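Local atomic coordinates of conserved hypothetical protein (Pyrococcus furiosus, PDB entry 1Y81), a protein that is of unknown function but belongs to the CoA-binding domain family with a Rossmann-like fold and carries coenzyme A in its pocket. Residues I17-A22 with V74-P79. Sequence-based numbering, arbitrary orientation.
With COA (coenzyme A), chain C.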
# COMPACT_ATOMS: atom_id res chain seq x y z
N ILE A 17 -1.05 -1.93 8.56
CA ILE A 17 -1.09 -1.31 7.25
C ILE A 17 0.10 -1.79 6.41
O ILE A 17 1.24 -1.66 6.85
CB ILE A 17 -1.01 0.25 7.39
CG1 ILE A 17 -2.22 0.79 8.19
CG2 ILE A 17 -0.83 0.93 5.99
CD1 ILE A 17 -2.15 2.28 8.51
N ALA A 18 -0.17 -2.34 5.23
CA ALA A 18 0.92 -2.61 4.26
C ALA A 18 1.12 -1.40 3.34
O ALA A 18 0.16 -0.74 2.96
CB ALA A 18 0.65 -3.83 3.45
N LEU A 19 2.38 -1.13 2.99
CA LEU A 19 2.69 0.07 2.20
C LEU A 19 3.44 -0.29 0.91
O LEU A 19 4.67 -0.52 0.92
CB LEU A 19 3.50 1.09 3.04
CG LEU A 19 3.87 2.40 2.34
CD1 LEU A 19 2.60 3.17 1.84
CD2 LEU A 19 4.76 3.28 3.24
N VAL A 20 2.69 -0.34 -0.19
CA VAL A 20 3.22 -0.72 -1.50
C VAL A 20 3.91 0.52 -2.09
O VAL A 20 3.26 1.54 -2.30
CB VAL A 20 2.11 -1.24 -2.46
CG1 VAL A 20 2.67 -1.42 -3.90
CG2 VAL A 20 1.50 -2.57 -1.94
N GLY A 21 5.22 0.41 -2.33
CA GLY A 21 6.03 1.56 -2.73
C GLY A 21 6.79 2.21 -1.60
O GLY A 21 7.41 3.26 -1.79
N ALA A 22 6.76 1.59 -0.41
CA ALA A 22 7.62 2.03 0.70
C ALA A 22 9.04 2.11 0.19
O ALA A 22 9.44 1.31 -0.62
CB ALA A 22 7.56 1.03 1.86
N VAL A 74 -1.94 0.28 1.41
CA VAL A 74 -1.78 1.65 0.90
C VAL A 74 -0.81 1.65 -0.32
O VAL A 74 0.30 1.10 -0.24
CB VAL A 74 -1.31 2.66 2.04
CG1 VAL A 74 -0.99 4.07 1.47
CG2 VAL A 74 -2.37 2.76 3.17
N PHE A 75 -1.23 2.25 -1.44
CA PHE A 75 -0.44 2.26 -2.67
C PHE A 75 0.17 3.63 -2.93
O PHE A 75 -0.55 4.64 -2.99
CB PHE A 75 -1.31 1.91 -3.89
CG PHE A 75 -1.77 0.48 -3.94
CD1 PHE A 75 -1.29 -0.38 -4.93
CD2 PHE A 75 -2.70 -0.00 -3.00
CE1 PHE A 75 -1.73 -1.72 -4.98
CE2 PHE A 75 -3.13 -1.34 -3.03
CZ PHE A 75 -2.65 -2.18 -4.02
N VAL A 76 1.49 3.67 -3.06
CA VAL A 76 2.18 4.89 -3.47
C VAL A 76 3.16 4.60 -4.66
O VAL A 76 4.34 5.01 -4.68
CB VAL A 76 2.83 5.60 -2.25
CG1 VAL A 76 4.01 4.80 -1.71
CG2 VAL A 76 3.23 7.05 -2.57
N VAL A 77 2.64 3.87 -5.66
CA VAL A 77 3.36 3.51 -6.88
C VAL A 77 2.57 4.04 -8.10
O VAL A 77 1.36 4.29 -7.97
CB VAL A 77 3.55 1.96 -7.02
CG1 VAL A 77 4.43 1.43 -5.92
CG2 VAL A 77 2.19 1.20 -7.01
N PRO A 78 3.24 4.19 -9.27
CA PRO A 78 2.52 4.62 -10.50
C PRO A 78 1.37 3.66 -10.83
O PRO A 78 1.45 2.47 -10.53
CB PRO A 78 3.60 4.56 -11.57
CG PRO A 78 4.89 4.69 -10.85
CD PRO A 78 4.68 4.00 -9.53
N PRO A 79 0.27 4.19 -11.42
CA PRO A 79 -0.95 3.38 -11.69
C PRO A 79 -0.73 2.10 -12.50
O PRO A 79 -1.44 1.12 -12.28
CB PRO A 79 -1.89 4.35 -12.43
CG PRO A 79 -1.12 5.61 -12.64
CD PRO A 79 0.10 5.61 -11.79
N1A COA C . 5.91 -3.22 -5.63
C2A COA C . 6.33 -2.39 -4.62
N3A COA C . 7.00 -1.23 -4.92
C4A COA C . 7.29 -0.93 -6.22
C5A COA C . 6.88 -1.76 -7.26
C6A COA C . 6.18 -2.92 -6.96
N6A COA C . 5.79 -3.73 -7.93
N7A COA C . 7.27 -1.19 -8.42
C8A COA C . 7.91 -0.02 -8.13
N9A COA C . 7.93 0.14 -6.78
C1B COA C . 8.54 1.23 -5.99
C2B COA C . 9.59 2.01 -6.77
O2B COA C . 10.80 1.26 -7.05
C3B COA C . 9.74 3.20 -5.81
O3B COA C . 10.60 2.94 -4.72
P3B COA C . 12.20 3.23 -4.83
O7A COA C . 12.97 2.07 -4.29
O8A COA C . 12.44 4.46 -4.03
O9A COA C . 12.56 3.33 -6.28
C4B COA C . 8.33 3.40 -5.23
O4B COA C . 7.62 2.18 -5.49
C5B COA C . 7.59 4.61 -5.83
O5B COA C . 7.54 4.43 -7.23
P1A COA C . 8.08 5.57 -8.23
O1A COA C . 8.10 5.04 -9.65
O2A COA C . 9.40 6.11 -7.73
O3A COA C . 6.88 6.64 -8.09
P2A COA C . 7.02 8.11 -7.45
O4A COA C . 7.90 8.97 -8.32
O5A COA C . 7.45 8.14 -6.03
O6A COA C . 5.51 8.63 -7.51
CBP COA C . 3.12 8.46 -7.33
CCP COA C . 4.48 8.01 -6.77
CDP COA C . 2.03 7.74 -6.52
CEP COA C . 2.99 8.02 -8.79
CAP COA C . 2.98 10.00 -7.26
OAP COA C . 1.78 10.42 -7.88
C9P COA C . 2.98 10.36 -5.80
O9P COA C . 4.19 10.68 -5.19
N8P COA C . 1.80 10.28 -5.16
C7P COA C . 1.59 10.48 -3.74
C6P COA C . 1.53 11.90 -3.32
C5P COA C . 1.23 11.93 -1.85
O5P COA C . 1.30 10.91 -1.12
N4P COA C . 0.91 13.13 -1.46
C3P COA C . 0.55 13.54 -0.14
C2P COA C . -0.80 14.24 -0.15
S1P COA C . -2.13 13.09 -0.65
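Gly21 and Val77 meet where two parallel strands end, and both touch the same ribose oxygen of coenzyme A: Gly21 CA lies 3.2 Å from O4B of the ligand. Val77 CG1 reaches that oxygen and also packs 3.6 Å from Gly21 CA, so methyl, alpha carbon and ribose form one tight cluster. Gly21 has a positive phi (98°), a conformation readily open to glycine, and its CA comes close against Val77 CG1 with no side chain between them. Its conformation belongs to a type II turn from Leu19 to Ala22 that leads the chain off strand 16-20.

The pairing runs on into the turn: Val74 N donates to Ala18 O, Val20 N to Val74 O, and Val76 N to Val20 O at 2.9 Å; the last, with 167° at its hydrogen, continues the pairing one residue past the end of strand 72-75. These are neighbouring strands of a five-stranded parallel sheet of order 2-1-3-4-5, and the ligand sits at their C-terminal ends, the usual binding edge of a Rossmann-like fold.

The two sheet faces carry different packing. On one, with CG anti to the backbone N (chi1 -179°), Leu19 brings CD1 to 3.7 Å from Val74 CG1; helix 29-39 touches the same leucine through Ile33 and Leu34. On the other, Val20 CB stands 4.3 Å above the Phe75 ring plane, displaced toward the rim, while Val20 CG1 packs 3.9 Å from Val77 CG1 and equally near the adenine carbon C2A. Phe75 in turn stacks on Phe99. Farther along, Pro78 occupies the N-cap position of helix 79-91, and its CG lies 3.4 Å from the ligand's phosphate oxygen O1A.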